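Local coordinates for uncharacterized protein (Staphylococcus aureus subsp. aureus, PDB 4H0A) that is of unknown function but belongs to the CAP family of cysteine-rich secretory proteins, joining a CAP-associated N-terminal region to a C-terminal CAP domain, at residues V51-K55 with F56-D60; F135-D139 with E140-T144; E175-D179 with I180-Q184. All blocks are in the same frame, centred on the assembly; numbering follows the deposited sequence.

Contact 1 (V51-K55 with F56-D60)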
loop_
_atom_site.group_PDB
_atom_site.type_symbol
_atom_site.label_atom_id
_atom_site.label_comp_id
_atom_site.label_asym_id
_atom_site.label_seq_id
_atom_site.Cartn_x
_atom_site.Cartn_y
_atom_site.Cartn_z
ATOM N N VAL A 51 5.303 20.349 10.630
ATOM C CA VAL A 51 4.247 20.163 11.627
ATOM C C VAL A 51 4.353 18.763 12.268
ATOM O O VAL A 51 4.153 18.641 13.476
ATOM C CB VAL A 51 2.841 20.402 11.008
ATOM C CG1 VAL A 51 1.728 19.981 11.968
ATOM C CG2 VAL A 51 2.676 21.862 10.602
ATOM N N LEU A 52 4.665 17.723 11.484
ATOM C CA LEU A 52 4.799 16.361 12.025
ATOM C C LEU A 52 6.139 16.164 12.703
ATOM O O LEU A 52 6.204 15.483 13.727
ATOM C CB LEU A 52 4.639 15.307 10.931
ATOM C CG LEU A 52 3.367 15.362 10.103
ATOM C CD1 LEU A 52 3.297 14.155 9.205
ATOM C CD2 LEU A 52 2.108 15.421 10.987
ATOM N N THR A 53 7.215 16.730 12.135
ATOM C CA THR A 53 8.538 16.627 12.746
ATOM C C THR A 53 8.479 17.227 14.161
ATOM O O THR A 53 9.062 16.657 15.073
ATOM C CB THR A 53 9.600 17.277 11.851
ATOM O OG1 THR A 53 9.720 16.466 10.680
ATOM C CG2 THR A 53 10.959 17.394 12.538
ATOM N N SER A 54 7.729 18.321 14.353
ATOM C CA SER A 54 7.551 18.925 15.677
ATOM C C SER A 54 6.760 18.007 16.623
ATOM O O SER A 54 7.145 17.851 17.778
ATOM C CB SER A 54 6.833 20.267 15.560
ATOM O OG SER A 54 7.657 21.212 14.897
ATOM N N LYS A 55 5.670 17.399 16.133
ATOM C CA LYS A 55 4.817 16.514 16.929
ATOM C C LYS A 55 5.506 15.177 17.279
ATOM O O LYS A 55 5.476 14.772 18.442
ATOM C CB LYS A 55 3.505 16.229 16.165
ATOM C CG LYS A 55 2.435 15.472 16.960
ATOM C CD LYS A 55 1.256 15.022 16.076
ATOM C CE LYS A 55 0.097 15.993 16.066
ATOM N NZ LYS A 55 -0.792 15.825 17.250
ATOM N N PHE A 56 6.080 14.483 16.283
ATOM C CA PHE A 56 6.667 13.148 16.464
ATOM C C PHE A 56 8.181 13.084 16.527
ATOM O O PHE A 56 8.723 12.001 16.755
ATOM C CB PHE A 56 6.257 12.265 15.279
ATOM C CG PHE A 56 4.775 12.175 15.036
ATOM C CD1 PHE A 56 3.903 11.857 16.069
ATOM C CD2 PHE A 56 4.259 12.307 13.758
ATOM C CE1 PHE A 56 2.537 11.713 15.832
ATOM C CE2 PHE A 56 2.894 12.168 13.525
ATOM C CZ PHE A 56 2.038 11.881 14.566
ATOM N N GLY A 57 8.861 14.187 16.284
ATOM C CA GLY A 57 10.308 14.152 16.189
ATOM C C GLY A 57 10.666 13.762 14.765
ATOM O O GLY A 57 9.800 13.678 13.889
ATOM N N GLN A 58 11.920 13.449 14.539
ATOM C CA GLN A 58 12.404 13.148 13.202
ATOM C C GLN A 58 11.840 11.831 12.655
ATOM O O GLN A 58 11.672 10.867 13.396
ATOM C CB GLN A 58 13.934 13.090 13.221
ATOM C CG GLN A 58 14.590 14.430 13.625
ATOM C CD GLN A 58 14.454 15.504 12.565
ATOM O OE1 GLN A 58 14.744 15.279 11.394
ATOM N NE2 GLN A 58 14.051 16.711 12.948
ATOM N N ALA A 59 11.562 11.796 11.351
ATOM C CA ALA A 59 11.051 10.599 10.692
ATOM C C ALA A 59 12.079 9.476 10.752
ATOM O O ALA A 59 13.284 9.722 10.870
ATOM C CB ALA A 59 10.689 10.901 9.244
ATOM N N ASP A 60 11.595 8.239 10.686
ATOM C CA ASP A 60 12.462 7.063 10.733
ATOM C C ASP A 60 13.233 6.893 9.430
ATOM O O ASP A 60 14.379 6.456 9.442
ATOM C CB ASP A 60 11.621 5.806 11.011
ATOM C CG ASP A 60 10.998 5.847 12.397
ATOM O OD1 ASP A 60 11.755 5.840 13.387
ATOM O OD2 ASP A 60 9.765 5.972 12.489
#
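This is a local contact at the C-terminal end of helix 50-56, where Leu52, Thr53 and Lys55 of the last turn meet Phe56, Gly57 and Gln58 as the chain leaves for strand 61-65 at the edge of the seven-stranded antiparallel sheet. Leu52 O takes the N-H of Phe56 at 2.7 Å in a nearly straight bond of 175°. The next bond, from Gly57 N to Thr53 O, is weak and bent to 125°, so the helical pattern is fading by then. Gly57 has positive phi and ends the helix. Its carbonyl O turns back to the last turn and receives a CA-H...O contact from Thr53 CA at 3.4 Å.

Lys55 lies beside Phe56, the two side chains running the same way. Its CD stands over one face of the ring, 3.9 Å from the centroid, in a CH-pi contact, while CG sits nearer the rim; the anti first torsion (chi1 -172°) runs the chain alongside the ring, and only beyond CD does the amino end lead away. Leu52 approaches the same ring through CB, 4.1 Å from Phe56 CD2. Farther along, the methyl Thr53 CG2 and the amide nitrogen Gln58 NE2 meet in a close van der Waals contact of 3.2 Å. Outside the two segments, Trp44 and Tyr81 also meet the Phe56 ring, while Leu52 packs on Phe74 of strand 69-76.

The chemistry is thus mixed: apolar contacts gather around Phe56 and attach the helix end to the sheet, the aliphatic part of Lys55 shields a ring face, and its charged end stays at the surface.

Contact 2 (F135-D139 with E140-T144)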
loop_
_atom_site.group_PDB
_atom_site.type_symbol
_atom_site.label_atom_id
_atom_site.label_comp_id
_atom_site.label_asym_id
_atom_site.label_seq_id
_atom_site.Cartn_x
_atom_site.Cartn_y
_atom_site.Cartn_z
ATOM N N PHE A 135 -12.620 8.040 -12.661
ATOM C CA PHE A 135 -12.337 6.649 -12.321
ATOM C C PHE A 135 -13.567 5.776 -12.449
ATOM O O PHE A 135 -14.657 6.198 -12.074
ATOM C CB PHE A 135 -11.803 6.533 -10.889
ATOM C CG PHE A 135 -10.418 7.092 -10.692
ATOM C CD1 PHE A 135 -9.334 6.568 -11.384
ATOM C CD2 PHE A 135 -10.181 8.085 -9.755
ATOM C CE1 PHE A 135 -8.044 7.040 -11.153
ATOM C CE2 PHE A 135 -8.892 8.564 -9.539
ATOM C CZ PHE A 135 -7.836 8.045 -10.244
ATOM N N GLU A 136 -13.373 4.543 -12.948
ATOM C CA GLU A 136 -14.418 3.521 -13.085
ATOM C C GLU A 136 -14.221 2.528 -11.939
ATOM O O GLU A 136 -13.441 1.588 -12.089
ATOM C CB GLU A 136 -14.304 2.828 -14.461
ATOM C CG GLU A 136 -14.550 3.745 -15.647
ATOM C CD GLU A 136 -15.948 4.327 -15.708
ATOM O OE1 GLU A 136 -16.920 3.564 -15.510
ATOM O OE2 GLU A 136 -16.070 5.551 -15.940
ATOM N N LEU A 137 -14.854 2.773 -10.772
ATOM C CA LEU A 137 -14.661 1.906 -9.595
ATOM C C LEU A 137 -15.419 0.575 -9.735
ATOM O O LEU A 137 -16.644 0.582 -9.861
ATOM C CB LEU A 137 -15.057 2.606 -8.272
ATOM C CG LEU A 137 -13.870 3.181 -7.478
ATOM C CD1 LEU A 137 -13.337 4.424 -8.130
ATOM C CD2 LEU A 137 -14.248 3.460 -6.031
ATOM N N SER A 138 -14.682 -0.568 -9.693
ATOM C CA SER A 138 -15.264 -1.918 -9.786
ATOM C C SER A 138 -16.026 -2.283 -8.510
ATOM O O SER A 138 -15.998 -1.520 -7.542
ATOM C CB SER A 138 -14.174 -2.961 -10.056
ATOM O OG SER A 138 -13.319 -3.186 -8.945
ATOM N N ASP A 139 -16.721 -3.447 -8.513
ATOM C CA ASP A 139 -17.482 -3.911 -7.337
ATOM C C ASP A 139 -16.581 -4.079 -6.123
ATOM O O ASP A 139 -16.944 -3.645 -5.031
ATOM C CB ASP A 139 -18.213 -5.244 -7.611
ATOM C CG ASP A 139 -19.642 -5.077 -8.080
ATOM O OD1 ASP A 139 -20.332 -4.168 -7.572
ATOM O OD2 ASP A 139 -20.076 -5.864 -8.957
ATOM N N GLU A 140 -15.425 -4.724 -6.328
ATOM C CA GLU A 140 -14.407 -4.949 -5.304
ATOM C C GLU A 140 -13.882 -3.605 -4.754
ATOM O O GLU A 140 -13.687 -3.494 -3.542
ATOM C CB GLU A 140 -13.244 -5.781 -5.900
ATOM C CG GLU A 140 -12.118 -6.121 -4.932
ATOM C CD GLU A 140 -11.031 -7.002 -5.523
ATOM O OE1 GLU A 140 -11.359 -8.118 -5.987
ATOM O OE2 GLU A 140 -9.849 -6.588 -5.500
ATOM N N ASP A 141 -13.670 -2.589 -5.636
ATOM C CA ASP A 141 -13.148 -1.273 -5.222
ATOM C C ASP A 141 -14.090 -0.541 -4.259
ATOM O O ASP A 141 -13.620 0.018 -3.278
ATOM C CB ASP A 141 -12.878 -0.360 -6.440
ATOM C CG ASP A 141 -11.796 -0.838 -7.391
ATOM O OD1 ASP A 141 -10.809 -1.445 -6.916
ATOM O OD2 ASP A 141 -11.899 -0.543 -8.603
ATOM N N LEU A 142 -15.402 -0.551 -4.513
ATOM C CA LEU A 142 -16.348 0.156 -3.637
ATOM C C LEU A 142 -16.462 -0.441 -2.246
ATOM O O LEU A 142 -16.720 0.291 -1.285
ATOM C CB LEU A 142 -17.753 0.169 -4.254
ATOM C CG LEU A 142 -17.907 1.045 -5.467
ATOM C CD1 LEU A 142 -19.153 0.674 -6.225
ATOM C CD2 LEU A 142 -17.965 2.510 -5.069
ATOM N N LYS A 143 -16.334 -1.764 -2.144
ATOM C CA LYS A 143 -16.481 -2.456 -0.862
ATOM C C LYS A 143 -15.170 -2.487 -0.068
ATOM O O LYS A 143 -15.226 -2.443 1.159
ATOM C CB LYS A 143 -16.979 -3.903 -1.072
ATOM C CG LYS A 143 -18.470 -4.108 -0.795
ATOM C CD LYS A 143 -19.378 -3.468 -1.829
ATOM C CE LYS A 143 -20.817 -3.855 -1.591
ATOM N NZ LYS A 143 -21.752 -3.156 -2.513
ATOM N N THR A 144 -14.012 -2.617 -0.745
ATOM C CA THR A 144 -12.732 -2.811 -0.051
ATOM C C THR A 144 -11.635 -1.774 -0.334
ATOM O O THR A 144 -10.554 -1.900 0.238
ATOM C CB THR A 144 -12.221 -4.213 -0.400
ATOM O OG1 THR A 144 -11.791 -4.242 -1.769
ATOM C CG2 THR A 144 -13.289 -5.299 -0.123
HETATM O O HOH W 1 -11.079 0.197 -11.099
HETATM O O HOH W 2 -20.680 -3.525 -5.066
#
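Between Ser138 and Asp141 the backbone passes from an extended course into helix 139-144, and Leu142 N bonds back to Ser138 O at 3.2 Å to close the first turn. The two residues form a capping box, with Ser138 as the N-cap of a helix that follows strand 131-136 after a two-residue link. One half of the box is the bond from Ser138 N to Asp141 OD2, 3.0 Å long; the donor meets the oxygen on its anti side, 30° out of the carboxylate plane. The reciprocal half, from Asp141 N to Ser138 OG, is weak at 3.4 Å. Ser138 OG sits between its own backbone N and carbonyl carbon (chi1 71°), which turns it towards the start of the helix and also lets it donate a weak bond to Asp141 OD2. That carboxylate oxygen is therefore held by the serine amide, more weakly by the serine hydroxyl, and by a water that also donates to Glu136 O.

On the apolar side of the turn, Leu137 CG rests 3.8 Å from Asp141 CB, and its CD2 reaches Leu142 CD2. At the exposed side, Asp139 and Lys143 are joined through solvent instead of directly: a second water donates to Asp139 OD1 at 2.6 Å and accepts from Lys143 NZ at 2.8 Å.

Contact 3 (E175-D179 with I180-Q184)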
loop_
_atom_site.group_PDB
_atom_site.type_symbol
_atom_site.label_atom_id
_atom_site.label_comp_id
_atom_site.label_asym_id
_atom_site.label_seq_id
_atom_site.Cartn_x
_atom_site.Cartn_y
_atom_site.Cartn_z
ATOM N N GLU A 175 -4.212 15.483 -6.836
ATOM C CA GLU A 175 -3.015 15.344 -7.694
ATOM C C GLU A 175 -2.265 14.079 -7.312
ATOM O O GLU A 175 -1.799 13.401 -8.223
ATOM C CB GLU A 175 -2.073 16.572 -7.780
ATOM C CG GLU A 175 -2.191 17.625 -6.703
ATOM C CD GLU A 175 -3.449 18.474 -6.676
ATOM O OE1 GLU A 175 -3.818 19.054 -7.723
ATOM O OE2 GLU A 175 -4.093 18.518 -5.604
HETATM N N MSE A 176 -2.236 13.673 -6.013
HETATM C CA MSE A 176 -1.598 12.400 -5.667
HETATM C C MSE A 176 -2.418 11.254 -6.246
HETATM O O MSE A 176 -1.858 10.293 -6.767
HETATM C CB MSE A 176 -1.459 12.220 -4.132
HETATM C CG MSE A 176 -0.760 10.926 -3.733
HETATM SE SE MSE A 176 1.153 11.112 -3.955
HETATM C CE MSE A 176 1.445 10.193 -5.509
ATOM N N LEU A 177 -3.736 11.345 -6.136
ATOM C CA LEU A 177 -4.634 10.321 -6.653
ATOM C C LEU A 177 -4.442 10.141 -8.183
ATOM O O LEU A 177 -4.352 9.009 -8.651
ATOM C CB LEU A 177 -6.086 10.720 -6.319
ATOM C CG LEU A 177 -7.155 9.667 -6.442
ATOM C CD1 LEU A 177 -6.936 8.521 -5.489
ATOM C CD2 LEU A 177 -8.516 10.274 -6.162
ATOM N N ALA A 178 -4.300 11.238 -8.943
ATOM C CA ALA A 178 -4.054 11.147 -10.395
ATOM C C ALA A 178 -2.686 10.512 -10.691
ATOM O O ALA A 178 -2.545 9.753 -11.650
ATOM C CB ALA A 178 -4.111 12.526 -11.034
ATOM N N ASP A 179 -1.684 10.817 -9.865
ATOM C CA ASP A 179 -0.346 10.269 -10.033
ATOM C C ASP A 179 -0.328 8.757 -9.708
ATOM O O ASP A 179 0.190 7.981 -10.508
ATOM C CB ASP A 179 0.632 11.045 -9.153
ATOM C CG ASP A 179 2.082 10.783 -9.475
ATOM O OD1 ASP A 179 2.651 9.839 -8.902
ATOM O OD2 ASP A 179 2.652 11.540 -10.287
ATOM N N ILE A 180 -0.919 8.333 -8.576
ATOM C CA ILE A 180 -0.975 6.909 -8.211
ATOM C C ILE A 180 -1.865 6.154 -9.191
ATOM O O ILE A 180 -1.494 5.053 -9.596
ATOM C CB ILE A 180 -1.474 6.680 -6.749
ATOM C CG1 ILE A 180 -0.458 7.221 -5.752
ATOM C CG2 ILE A 180 -1.758 5.175 -6.482
ATOM C CD1 ILE A 180 -0.893 7.184 -4.296
ATOM N N GLU A 181 -3.038 6.733 -9.552
ATOM C CA GLU A 181 -4.036 6.113 -10.435
ATOM C C GLU A 181 -4.418 4.715 -9.890
ATOM O O GLU A 181 -4.156 3.707 -10.544
ATOM C CB GLU A 181 -3.465 6.049 -11.869
ATOM C CG GLU A 181 -4.478 5.718 -12.950
ATOM C CD GLU A 181 -3.846 5.543 -14.318
ATOM O OE1 GLU A 181 -2.988 6.376 -14.689
ATOM O OE2 GLU A 181 -4.219 4.579 -15.025
ATOM N N PRO A 182 -4.967 4.620 -8.656
ATOM C CA PRO A 182 -5.253 3.288 -8.085
ATOM C C PRO A 182 -6.497 2.588 -8.637
ATOM O O PRO A 182 -6.730 1.431 -8.279
ATOM C CB PRO A 182 -5.387 3.550 -6.580
ATOM C CG PRO A 182 -5.492 5.023 -6.410
ATOM C CD PRO A 182 -5.344 5.706 -7.730
ATOM N N TYR A 183 -7.290 3.259 -9.491
ATOM C CA TYR A 183 -8.479 2.676 -10.100
ATOM C C TYR A 183 -8.382 2.794 -11.609
ATOM O O TYR A 183 -7.580 3.577 -12.134
ATOM C CB TYR A 183 -9.746 3.377 -9.596
ATOM C CG TYR A 183 -9.777 3.583 -8.101
ATOM C CD1 TYR A 183 -10.193 2.571 -7.247
ATOM C CD2 TYR A 183 -9.378 4.790 -7.536
ATOM C CE1 TYR A 183 -10.216 2.752 -5.868
ATOM C CE2 TYR A 183 -9.397 4.983 -6.157
ATOM C CZ TYR A 183 -9.819 3.961 -5.327
ATOM O OH TYR A 183 -9.870 4.177 -3.973
ATOM N N GLN A 184 -9.191 2.005 -12.311
ATOM C CA GLN A 184 -9.229 2.033 -13.765
ATOM C C GLN A 184 -9.779 3.374 -14.225
ATOM O O GLN A 184 -10.777 3.846 -13.677
ATOM C CB GLN A 184 -10.097 0.879 -14.305
ATOM C CG GLN A 184 -10.005 0.687 -15.819
ATOM C CD GLN A 184 -10.820 -0.493 -16.297
ATOM O OE1 GLN A 184 -11.710 -1.001 -15.602
ATOM N NE2 GLN A 184 -10.552 -0.945 -17.514
#
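Met176 and Leu177 pack against Ile180 and Pro182 at the C-terminal end of helix 174-180, which is terminated by Glu181 in the left-handed helical conformation (phi/psi 54°/60°) and followed at once by a proline. Glu181 swings the chain round so that Pro182 comes up beside Leu177. The selenomethionine at 176 folds over Ile180. Its CG is anti to the backbone N, and bends at chi2 (79°) and chi3 curl the chain into a hook, whose methyl CE comes 3.5 Å from Ile180 CG1. Ile180 CD1 projects into the bend of this hook, 3.8 Å from Met176 CG and near CE as well, so the two side chains interlock at an angle.

Leu177 starts off away from the departing chain, but its delta methyl CD1 turns back to it. This methyl lies against Pro182 CG at 3.9 Å and equally close to CD, the leucine crossing the pyrrolidine ring nearly at right angles. It also lies loosely, 4.4 Å, from CE2 at the edge of the Tyr183 ring. Leu177 packs further on Leu147 and Leu172 of the seven-stranded sheet and on Phe126 of strand 125-128. Ala178 O is buried with no partner in the model. The helix itself is held to its end by two backbone bonds: Ile180 N to Met176 O, and Glu181 N to Leu177 O at 2.8 Å.

All three contacts lie within the CAP-associated N-terminal region and follow one another along the chain. Contacts 2 and 3 are neighbours, their centres 14 Å apart: Glu136 N and Gln184 O probably share a hydrogen bond at 2.8 Å, pairing strand 131-136 with strand 184-185, while Leu137 CD1 packs 3.7 Å from Tyr183 CG and Phe135 CE2 lies as close to Leu177 CG. The strand and the residue leading into the cap thus pack on the end of helix 174-180 and the chain after it. Contact 1 stands apart, its centre 34 Å from that of contact 2 and 27 Å from that of contact 3. A bound 1,2-ethanediol lies about 3 Å from the Phe56 side chain and another about 5 Å from that of Ile180, both probably from crystallisation.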